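Local coordinates for protein member of DUF4221 family (Bacteroides vulgatus, PDB 3S9J) that is of unknown function but folds as a six-bladed beta-propeller, at residues 90-95 against 170-175; 149-154 against 159-164; 211-216 against 268-273. All coordinates share one frame; numbering follows the deposited sequence.

Contact 1. Residues 90-95 against 170-175; sequences SQYILV and QDLRTG
Opposite its own backbone nitrogen at chi1 (-177°), the phenol of Y92 extends toward L172. L94 and L172 both place CG anti to the carbonyl carbon instead (chi1 -76° and -62°), which turns their branched ends to face one another. These two leucines meet tip to tip, with L94 CD2 lying 4.1 Å from L172 CD2. The second pair of methyls is hardly farther apart, at 4.2 Å between L94 CD1 and L172 CD1. Y92 comes in obliquely, and its OH grazes L172 CD1 at 4.1 Å, so this one methyl meets both an aromatic hydroxyl and an aliphatic tip. Only side chains bridge the gap: the nearest CA atoms, those of L94 and L172, are 10.0 Å apart. The two segments belong to successive four-stranded blades of the propeller, and L94 and L172 also share I145 of strand 144-148 as a neighbour. L172 sits where strand 165-171 gives way to a turn. There D171 OD1 accepts from R173 N at 2.8 Å, an Asx turn, and from T174 N at 3.0 Å. The side chain of Q170 closes over the same turn, NE2 donating to G175 O at 3.0 Å with the carbonyl oxygen in its amide plane. Between these segments the contact is thus small and dispersive, with directional hold coming from strand 112-117, whose Y116 OH and R114 NH1 bond to L172 O and R173 O.

Contact 2. Residues 149-154 against 159-164; sequences QEILKP and EDWPRT. With FMT (formic acid), chain E.
The long loop between strands 144-148 and 165-171 doubles back on itself through K153 and D160, which head a salt-bridge network with R163. K153 leaves the backbone with CG between N and the carbonyl carbon (chi1 69°) and then runs extended, crossing the D160 side chain at about a right angle to bring NZ 3.1 Å from D160 OD2, though CE lies nearer still, so the exact placing of the lysine end is doubtful. That oxygen also accepts from the backbone N of K157, whereas D160 OD1 takes R163 NH2 at 3.1 Å, on the anti side and well out of the carboxylate plane. A formic acid, probably from the crystallisation liquor, lies at the guanidinium edge, where R163 NE donates almost straight to its O1 (175°). Residues 161-163 lie in a short 3-10 segment, and R163 N and T164 OG1 grip D160 O from opposite faces of its plane. Apart from the charges, I151 CG2 approaches the indole of W161 obliquely, 3.6 Å from CZ3, and I195 of strand 195-197 touches both residues. T164 CG2 packs near I151 CA, and a water links the two segments by accepting from L152 N and donating to T164 OG1 at 3.1 Å.

Contact 3. Residues 211-216 against 268-273; sequences RLVCGF and WHIMYD
The indole of W268 and the imidazole of H269 are set against each other, W268 CD1 lying 3.6 Å above one face of the H269 ring, over its centre, while H269 NE2 sits at the edge of the indole in its plane. Both CB atoms are directed away from 211-216, and the polar ring atoms are taken up elsewhere: W268 NE1 by Y133 O, H269 NE2 by Y328 O, and H269 ND1 by N135 N. What W268 offers to 211-216 is its carbonyl. A water donates to W268 O at 2.7 Å and to G215 O at 2.9 Å, tying together two acceptors that could not bond directly. The strands run nearly antiparallel, at 164°, with their axes 7.1 Å apart at the closest, too far for sheet pairing. They belong instead to neighbouring propeller blades: 211-216 is the second strand of one and 266-273 the first strand of the next. Strand 201-206 bonds to 211-216 as its sheet partner, while its S202 OG and D204 OD2 pair with I270 N and Y272 N. Between the two strands stands I270, with CG1 anti to its nitrogen (chi1 -176°) and CG2 between nitrogen and carbonyl carbon. CG1 meets V213 CG1 at 4.0 Å, the side chains crossing at about a right angle. I270 CG2 lies over backbone, 3.9 Å from G215 N and 4.0 Å from V213 O, and the lack of a side chain on G215 lets the isoleucine approach this closely.

Overall arrangement
The three contacts follow consecutive blades of the propeller. Contact 1 joins the blade of strand 93-97 to the blade of strand 165-171, contact 2 lies in a loop of that second blade, and contact 3 joins the two blades after it. Along the chain, contact 2 is nested within the loop closed by contact 1, and contact 3 follows both. None touches another. The nearest atoms of contacts 1 and 2 are about 9 Å apart, those of contacts 1 and 3 about 13 Å, and those of contacts 2 and 3 about 6 Å. The centre of contact 3 lies about 9 Å from the centre of the chain, against 19 and 21 Å for the centres of contacts 1 and 2. The residues of the sodium sites, among them D21 and Y52, belong to none of these segments.

Contact 1. Residues 90-95 against 170-175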
loop_
_atom_site.group_PDB
_atom_site.type_symbol
_atom_site.label_atom_id
_atom_site.label_comp_id
_atom_site.label_asym_id
_atom_site.label_seq_id
_atom_site.Cartn_x
_atom_site.Cartn_y
_atom_site.Cartn_z
ATOM N N SER A 90 15.064 11.219 -0.928
ATOM C CA SER A 90 14.544 12.257 -0.030
ATOM C C SER A 90 14.767 13.666 -0.542
ATOM O O SER A 90 14.272 14.616 0.046
ATOM C CB SER A 90 15.175 12.131 1.351
ATOM O OG SER A 90 16.561 12.441 1.323
ATOM N N GLN A 91 15.468 13.817 -1.660
ATOM C CA GLN A 91 15.733 15.159 -2.194
ATOM C C GLN A 91 14.563 15.744 -2.953
ATOM O O GLN A 91 14.482 16.974 -3.153
ATOM C CB GLN A 91 16.962 15.123 -3.112
ATOM C CG GLN A 91 18.244 14.684 -2.405
ATOM C CD GLN A 91 18.541 15.487 -1.143
ATOM O OE1 GLN A 91 18.502 16.714 -1.148
ATOM N NE2 GLN A 91 18.820 14.790 -0.053
ATOM N N TYR A 92 13.649 14.871 -3.375
ATOM C CA TYR A 92 12.456 15.258 -4.110
ATOM C C TYR A 92 11.383 14.269 -3.766
ATOM O O TYR A 92 11.450 13.085 -4.132
ATOM C CB TYR A 92 12.750 15.208 -5.621
ATOM C CG TYR A 92 11.577 15.658 -6.515
ATOM C CD1 TYR A 92 11.324 17.003 -6.748
ATOM C CD2 TYR A 92 10.759 14.724 -7.128
ATOM C CE1 TYR A 92 10.277 17.418 -7.593
ATOM C CE2 TYR A 92 9.697 15.121 -7.955
ATOM C CZ TYR A 92 9.474 16.459 -8.180
ATOM O OH TYR A 92 8.452 16.837 -9.022
ATOM N N ILE A 93 10.442 14.772 -2.984
ATOM C CA ILE A 93 9.377 13.971 -2.378
ATOM C C ILE A 93 8.044 14.493 -2.893
ATOM O O ILE A 93 7.826 15.699 -2.942
ATOM C CB ILE A 93 9.432 14.067 -0.827
ATOM C CG1 ILE A 93 10.644 13.298 -0.278
ATOM C CG2 ILE A 93 8.093 13.526 -0.164
ATOM C CD1 ILE A 93 11.064 13.730 1.171
ATOM N N LEU A 94 7.150 13.575 -3.248
ATOM C CA LEU A 94 5.807 13.931 -3.657
ATOM C C LEU A 94 4.844 13.628 -2.498
ATOM O O LEU A 94 4.945 12.585 -1.859
ATOM C CB LEU A 94 5.419 13.164 -4.917
ATOM C CG LEU A 94 6.077 13.708 -6.205
ATOM C CD1 LEU A 94 5.879 12.736 -7.376
ATOM C CD2 LEU A 94 5.499 15.097 -6.510
ATOM N N VAL A 95 3.930 14.559 -2.241
ATOM C CA VAL A 95 2.975 14.371 -1.161
ATOM C C VAL A 95 1.561 14.566 -1.681
ATOM O O VAL A 95 1.291 15.397 -2.542
ATOM C CB VAL A 95 3.215 15.277 0.090
ATOM C CG1 VAL A 95 4.681 15.132 0.630
ATOM C CG2 VAL A 95 2.869 16.742 -0.206
ATOM N N GLN A 170 -0.580 12.417 -13.575
ATOM C CA GLN A 170 -0.429 13.856 -13.643
ATOM C C GLN A 170 0.978 14.207 -14.067
ATOM O O GLN A 170 1.965 13.700 -13.517
ATOM C CB GLN A 170 -0.761 14.496 -12.280
ATOM C CG GLN A 170 -0.677 16.016 -12.346
ATOM C CD GLN A 170 -1.331 16.691 -11.193
ATOM O OE1 GLN A 170 -1.126 16.294 -10.028
ATOM N NE2 GLN A 170 -2.107 17.716 -11.480
ATOM N N ASP A 171 1.086 15.093 -15.058
ATOM C CA ASP A 171 2.366 15.503 -15.582
ATOM C C ASP A 171 2.980 16.456 -14.580
ATOM O O ASP A 171 2.382 17.466 -14.224
ATOM C CB ASP A 171 2.161 16.155 -16.950
ATOM C CG ASP A 171 3.452 16.431 -17.651
ATOM O OD1 ASP A 171 4.195 17.291 -17.174
ATOM O OD2 ASP A 171 3.770 15.741 -18.633
ATOM N N LEU A 172 4.202 16.167 -14.147
ATOM C CA LEU A 172 4.853 16.982 -13.121
ATOM C C LEU A 172 5.426 18.310 -13.664
ATOM O O LEU A 172 5.851 19.167 -12.904
ATOM C CB LEU A 172 5.941 16.152 -12.441
ATOM C CG LEU A 172 5.422 14.905 -11.700
ATOM C CD1 LEU A 172 6.579 14.001 -11.289
ATOM C CD2 LEU A 172 4.554 15.315 -10.489
ATOM N N ARG A 173 5.406 18.497 -14.979
ATOM C CA ARG A 173 5.730 19.821 -15.530
ATOM C C ARG A 173 4.462 20.650 -15.721
ATOM O O ARG A 173 4.380 21.773 -15.266
ATOM C CB ARG A 173 6.470 19.733 -16.842
ATOM C CG ARG A 173 6.799 21.156 -17.358
ATOM C CD ARG A 173 7.618 21.198 -18.540
ATOM N NE ARG A 173 7.697 22.575 -19.055
ATOM C CZ ARG A 173 8.488 23.530 -18.566
ATOM N NH1 ARG A 173 9.292 23.285 -17.525
ATOM N NH2 ARG A 173 8.489 24.739 -19.109
ATOM N N THR A 174 3.475 20.099 -16.406
ATOM C CA THR A 174 2.335 20.887 -16.871
ATOM C C THR A 174 1.087 20.812 -15.981
ATOM O O THR A 174 0.145 21.603 -16.178
ATOM C CB THR A 174 1.902 20.469 -18.297
ATOM O OG1 THR A 174 1.290 19.186 -18.248
ATOM C CG2 THR A 174 3.106 20.445 -19.300
ATOM N N GLY A 175 1.050 19.834 -15.090
ATOM C CA GLY A 175 -0.130 19.564 -14.265
ATOM C C GLY A 175 -1.254 18.800 -14.950
ATOM O O GLY A 175 -2.273 18.493 -14.321
#

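Contact 2. Residues 149-154 against 159-164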
loop_
_atom_site.group_PDB
_atom_site.type_symbol
_atom_site.label_atom_id
_atom_site.label_comp_id
_atom_site.label_asym_id
_atom_site.label_seq_id
_atom_site.Cartn_x
_atom_site.Cartn_y
_atom_site.Cartn_z
ATOM N N GLN A 149 -7.239 5.233 -9.075
ATOM C CA GLN A 149 -8.468 5.997 -9.112
ATOM C C GLN A 149 -9.658 5.135 -8.630
ATOM O O GLN A 149 -9.710 3.931 -8.892
ATOM C CB GLN A 149 -8.712 6.519 -10.522
ATOM C CG GLN A 149 -7.709 7.607 -10.877
ATOM C CD GLN A 149 -7.978 8.896 -10.144
ATOM O OE1 GLN A 149 -8.882 9.656 -10.509
ATOM N NE2 GLN A 149 -7.203 9.162 -9.120
ATOM N N GLU A 150 -10.553 5.793 -7.893
ATOM C CA GLU A 150 -11.751 5.130 -7.366
ATOM C C GLU A 150 -12.934 5.343 -8.338
ATOM O O GLU A 150 -12.800 6.021 -9.369
ATOM C CB GLU A 150 -12.034 5.628 -5.928
ATOM C CG GLU A 150 -10.953 5.193 -4.885
ATOM C CD GLU A 150 -11.295 5.579 -3.446
ATOM O OE1 GLU A 150 -12.407 6.103 -3.243
ATOM O OE2 GLU A 150 -10.465 5.372 -2.514
ATOM N N ILE A 151 -14.086 4.729 -8.044
ATOM C CA ILE A 151 -15.266 4.864 -8.903
ATOM C C ILE A 151 -15.864 6.291 -8.907
ATOM O O ILE A 151 -15.772 7.003 -7.929
ATOM C CB ILE A 151 -16.355 3.823 -8.531
ATOM C CG1 ILE A 151 -16.819 4.031 -7.085
ATOM C CG2 ILE A 151 -15.797 2.414 -8.740
ATOM C CD1 ILE A 151 -17.980 3.153 -6.646
ATOM N N LEU A 152 -16.480 6.687 -10.013
ATOM C CA LEU A 152 -16.909 8.082 -10.200
ATOM C C LEU A 152 -18.403 8.286 -9.968
ATOM O O LEU A 152 -18.934 9.377 -10.176
ATOM C CB LEU A 152 -16.515 8.577 -11.597
ATOM C CG LEU A 152 -15.014 8.836 -11.830
ATOM C CD1 LEU A 152 -14.806 9.392 -13.254
ATOM C CD2 LEU A 152 -14.393 9.761 -10.737
ATOM N N LYS A 153 -19.080 7.234 -9.540
ATOM C CA LYS A 153 -20.492 7.336 -9.224
ATOM C C LYS A 153 -20.832 6.245 -8.235
ATOM O O LYS A 153 -20.289 5.147 -8.326
ATOM C CB LYS A 153 -21.339 7.238 -10.487
ATOM C CG LYS A 153 -21.375 5.885 -11.170
ATOM C CD LYS A 153 -22.391 5.921 -12.282
ATOM C CE LYS A 153 -22.747 4.542 -12.788
ATOM N NZ LYS A 153 -24.118 4.484 -13.381
ATOM N N PRO A 154 -21.725 6.547 -7.280
ATOM C CA PRO A 154 -21.983 5.633 -6.192
ATOM C C PRO A 154 -22.740 4.346 -6.593
ATOM O O PRO A 154 -22.541 3.305 -5.951
ATOM C CB PRO A 154 -22.830 6.473 -5.231
ATOM C CG PRO A 154 -23.567 7.409 -6.112
ATOM C CD PRO A 154 -22.628 7.715 -7.248
ATOM N N GLU A 159 -22.055 -2.934 -16.127
ATOM C CA GLU A 159 -21.520 -2.367 -17.352
ATOM C C GLU A 159 -20.523 -1.252 -17.089
ATOM O O GLU A 159 -19.714 -0.942 -17.953
ATOM C CB GLU A 159 -22.639 -1.788 -18.226
ATOM C CG GLU A 159 -23.545 -2.841 -18.861
ATOM C CD GLU A 159 -24.583 -3.418 -17.898
ATOM O OE1 GLU A 159 -24.853 -2.784 -16.844
ATOM O OE2 GLU A 159 -25.131 -4.504 -18.213
ATOM N N ASP A 160 -20.607 -0.632 -15.916
ATOM C CA ASP A 160 -19.766 0.510 -15.613
ATOM C C ASP A 160 -18.324 0.129 -15.310
ATOM O O ASP A 160 -17.438 0.900 -15.612
ATOM C CB ASP A 160 -20.358 1.302 -14.454
ATOM C CG ASP A 160 -21.702 1.893 -14.792
ATOM O OD1 ASP A 160 -21.823 2.421 -15.911
ATOM O OD2 ASP A 160 -22.629 1.843 -13.951
ATOM N N TRP A 161 -18.091 -1.037 -14.700
ATOM C CA TRP A 161 -16.734 -1.408 -14.258
ATOM C C TRP A 161 -15.693 -1.340 -15.399
ATOM O O TRP A 161 -14.656 -0.671 -15.243
ATOM C CB TRP A 161 -16.717 -2.763 -13.504
ATOM C CG TRP A 161 -17.526 -2.665 -12.221
ATOM C CD1 TRP A 161 -18.851 -2.984 -12.060
ATOM C CD2 TRP A 161 -17.097 -2.100 -10.975
ATOM N NE1 TRP A 161 -19.258 -2.696 -10.783
ATOM C CE2 TRP A 161 -18.204 -2.140 -10.096
ATOM C CE3 TRP A 161 -15.887 -1.555 -10.517
ATOM C CZ2 TRP A 161 -18.123 -1.700 -8.780
ATOM C CZ3 TRP A 161 -15.806 -1.107 -9.209
ATOM C CH2 TRP A 161 -16.922 -1.174 -8.356
ATOM N N PRO A 162 -15.974 -1.979 -16.556
ATOM C CA PRO A 162 -15.001 -1.942 -17.660
ATOM C C PRO A 162 -14.874 -0.594 -18.356
ATOM O O PRO A 162 -14.031 -0.444 -19.245
ATOM C CB PRO A 162 -15.528 -2.992 -18.657
ATOM C CG PRO A 162 -16.580 -3.726 -17.989
ATOM C CD PRO A 162 -17.080 -2.918 -16.831
ATOM N N ARG A 163 -15.708 0.367 -17.982
ATOM C CA ARG A 163 -15.575 1.745 -18.454
ATOM C C ARG A 163 -14.968 2.670 -17.394
ATOM O O ARG A 163 -14.849 3.870 -17.627
ATOM C CB ARG A 163 -16.945 2.292 -18.863
ATOM C CG ARG A 163 -17.597 1.531 -19.993
ATOM C CD ARG A 163 -18.726 2.359 -20.578
ATOM N NE ARG A 163 -19.884 2.405 -19.684
ATOM C CZ ARG A 163 -21.031 1.748 -19.883
ATOM N NH1 ARG A 163 -21.207 0.977 -20.955
ATOM N NH2 ARG A 163 -22.019 1.863 -18.999
ATOM N N THR A 164 -14.613 2.126 -16.225
ATOM C CA THR A 164 -14.071 2.939 -15.145
ATOM C C THR A 164 -12.559 2.732 -15.080
ATOM O O THR A 164 -12.083 1.608 -15.022
ATOM C CB THR A 164 -14.735 2.530 -13.777
ATOM O OG1 THR A 164 -16.154 2.746 -13.857
ATOM C CG2 THR A 164 -14.139 3.314 -12.586
HETATM C C FMT E . -19.805 5.369 -16.585
HETATM O O1 FMT E . -19.758 4.313 -17.217
HETATM O O2 FMT E . -18.962 5.653 -15.733
HETATM O O HOH W 1 -17.225 5.319 -12.508
#

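Contact 3. Residues 211-216 against 268-273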
loop_
_atom_site.group_PDB
_atom_site.type_symbol
_atom_site.label_atom_id
_atom_site.label_comp_id
_atom_site.label_asym_id
_atom_site.label_seq_id
_atom_site.Cartn_x
_atom_site.Cartn_y
_atom_site.Cartn_z
ATOM N N ARG A 211 6.803 -2.683 -15.413
ATOM C CA ARG A 211 5.718 -3.632 -15.277
ATOM C C ARG A 211 4.880 -3.311 -14.030
ATOM O O ARG A 211 5.400 -3.219 -12.928
ATOM C CB ARG A 211 6.309 -5.049 -15.190
ATOM C CG ARG A 211 5.343 -6.165 -14.929
ATOM C CD ARG A 211 6.027 -7.517 -15.089
ATOM N NE ARG A 211 6.277 -7.788 -16.506
ATOM C CZ ARG A 211 7.221 -8.586 -16.982
ATOM N NH1 ARG A 211 8.041 -9.237 -16.168
ATOM N NH2 ARG A 211 7.344 -8.726 -18.293
ATOM N N LEU A 212 3.577 -3.175 -14.252
ATOM C CA LEU A 212 2.604 -2.871 -13.221
ATOM C C LEU A 212 1.886 -4.156 -12.870
ATOM O O LEU A 212 1.445 -4.884 -13.755
ATOM C CB LEU A 212 1.586 -1.888 -13.742
ATOM C CG LEU A 212 0.397 -1.524 -12.846
ATOM C CD1 LEU A 212 0.861 -0.843 -11.545
ATOM C CD2 LEU A 212 -0.561 -0.612 -13.642
ATOM N N VAL A 213 1.739 -4.406 -11.575
ATOM C CA VAL A 213 1.040 -5.600 -11.070
ATOM C C VAL A 213 -0.005 -5.107 -10.063
ATOM O O VAL A 213 0.328 -4.327 -9.179
ATOM C CB VAL A 213 2.022 -6.582 -10.386
ATOM C CG1 VAL A 213 1.269 -7.868 -9.918
ATOM C CG2 VAL A 213 3.212 -6.895 -11.336
ATOM N N CYS A 214 -1.266 -5.507 -10.246
ATOM C CA CYS A 214 -2.386 -5.128 -9.395
ATOM C C CYS A 214 -3.067 -6.384 -8.855
ATOM O O CYS A 214 -3.327 -7.329 -9.606
ATOM C CB CYS A 214 -3.422 -4.328 -10.142
ATOM S SG CYS A 214 -2.757 -2.825 -10.914
ATOM N N GLY A 215 -3.347 -6.363 -7.550
ATOM C CA GLY A 215 -4.014 -7.457 -6.850
ATOM C C GLY A 215 -5.263 -6.956 -6.140
ATOM O O GLY A 215 -5.178 -6.331 -5.088
ATOM N N PHE A 216 -6.425 -7.231 -6.735
ATOM C CA PHE A 216 -7.708 -6.933 -6.103
ATOM C C PHE A 216 -7.831 -7.779 -4.851
ATOM O O PHE A 216 -7.536 -8.956 -4.861
ATOM C CB PHE A 216 -8.910 -7.174 -7.060
ATOM C CG PHE A 216 -9.116 -6.057 -8.030
ATOM C CD1 PHE A 216 -9.891 -4.961 -7.687
ATOM C CD2 PHE A 216 -8.463 -6.066 -9.246
ATOM C CE1 PHE A 216 -10.036 -3.910 -8.546
ATOM C CE2 PHE A 216 -8.574 -5.011 -10.106
ATOM C CZ PHE A 216 -9.384 -3.933 -9.778
ATOM N N TRP A 268 -4.303 -8.831 0.439
ATOM C CA TRP A 268 -3.908 -7.477 0.846
ATOM C C TRP A 268 -2.746 -7.024 -0.052
ATOM O O TRP A 268 -2.943 -6.982 -1.264
ATOM C CB TRP A 268 -3.660 -7.362 2.363
ATOM C CG TRP A 268 -3.782 -5.954 2.881
ATOM C CD1 TRP A 268 -2.791 -5.182 3.411
ATOM C CD2 TRP A 268 -4.960 -5.162 2.903
ATOM N NE1 TRP A 268 -3.287 -3.960 3.770
ATOM C CE2 TRP A 268 -4.616 -3.912 3.458
ATOM C CE3 TRP A 268 -6.283 -5.373 2.488
ATOM C CZ2 TRP A 268 -5.536 -2.901 3.634
ATOM C CZ3 TRP A 268 -7.203 -4.341 2.669
ATOM C CH2 TRP A 268 -6.819 -3.120 3.235
ATOM N N HIS A 269 -1.559 -6.715 0.491
ATOM C CA HIS A 269 -0.476 -6.190 -0.332
ATOM C C HIS A 269 -0.100 -7.113 -1.488
ATOM O O HIS A 269 -0.053 -8.347 -1.336
ATOM C CB HIS A 269 0.836 -6.027 0.441
ATOM C CG HIS A 269 0.742 -5.309 1.746
ATOM N ND1 HIS A 269 0.357 -3.985 1.853
ATOM C CD2 HIS A 269 1.131 -5.696 2.980
ATOM C CE1 HIS A 269 0.472 -3.607 3.111
ATOM N NE2 HIS A 269 0.930 -4.632 3.820
ATOM N N ILE A 270 0.235 -6.506 -2.620
ATOM C CA ILE A 270 1.146 -7.124 -3.570
ATOM C C ILE A 270 2.415 -6.260 -3.575
ATOM O O ILE A 270 2.356 -5.044 -3.712
ATOM C CB ILE A 270 0.511 -7.335 -4.987
ATOM C CG1 ILE A 270 1.474 -8.086 -5.947
ATOM C CG2 ILE A 270 0.051 -6.011 -5.603
ATOM C CD1 ILE A 270 1.762 -9.545 -5.524
HETATM N N MSE A 271 3.569 -6.903 -3.419
HETATM C CA MSE A 271 4.830 -6.191 -3.271
HETATM C C MSE A 271 5.894 -6.813 -4.157
HETATM O O MSE A 271 6.104 -8.024 -4.126
HETATM C CB MSE A 271 5.303 -6.224 -1.816
HETATM C CG MSE A 271 4.344 -5.680 -0.876
HETATM SE SE MSE A 271 5.113 -5.686 0.928
HETATM C CE MSE A 271 6.562 -5.031 0.772
ATOM N N TYR A 272 6.587 -5.972 -4.919
ATOM C CA TYR A 272 7.713 -6.410 -5.720
ATOM C C TYR A 272 8.993 -6.287 -4.918
ATOM O O TYR A 272 9.200 -5.297 -4.236
ATOM C CB TYR A 272 7.826 -5.553 -6.988
ATOM C CG TYR A 272 9.014 -5.911 -7.840
ATOM C CD1 TYR A 272 9.195 -7.197 -8.274
ATOM C CD2 TYR A 272 9.931 -4.955 -8.227
ATOM C CE1 TYR A 272 10.295 -7.543 -9.047
ATOM C CE2 TYR A 272 11.043 -5.296 -9.013
ATOM C CZ TYR A 272 11.214 -6.580 -9.418
ATOM O OH TYR A 272 12.300 -6.963 -10.195
ATOM N N ASP A 273 9.832 -7.320 -4.980
ATOM C CA ASP A 273 11.142 -7.344 -4.347
ATOM C C ASP A 273 12.183 -7.125 -5.459
ATOM O O ASP A 273 12.470 -8.051 -6.240
ATOM C CB ASP A 273 11.335 -8.715 -3.671
ATOM C CG ASP A 273 12.667 -8.864 -2.950
ATOM O OD1 ASP A 273 13.666 -8.198 -3.340
ATOM O OD2 ASP A 273 12.695 -9.676 -1.977
HETATM O O HOH W 2 -3.761 -8.288 -3.523
#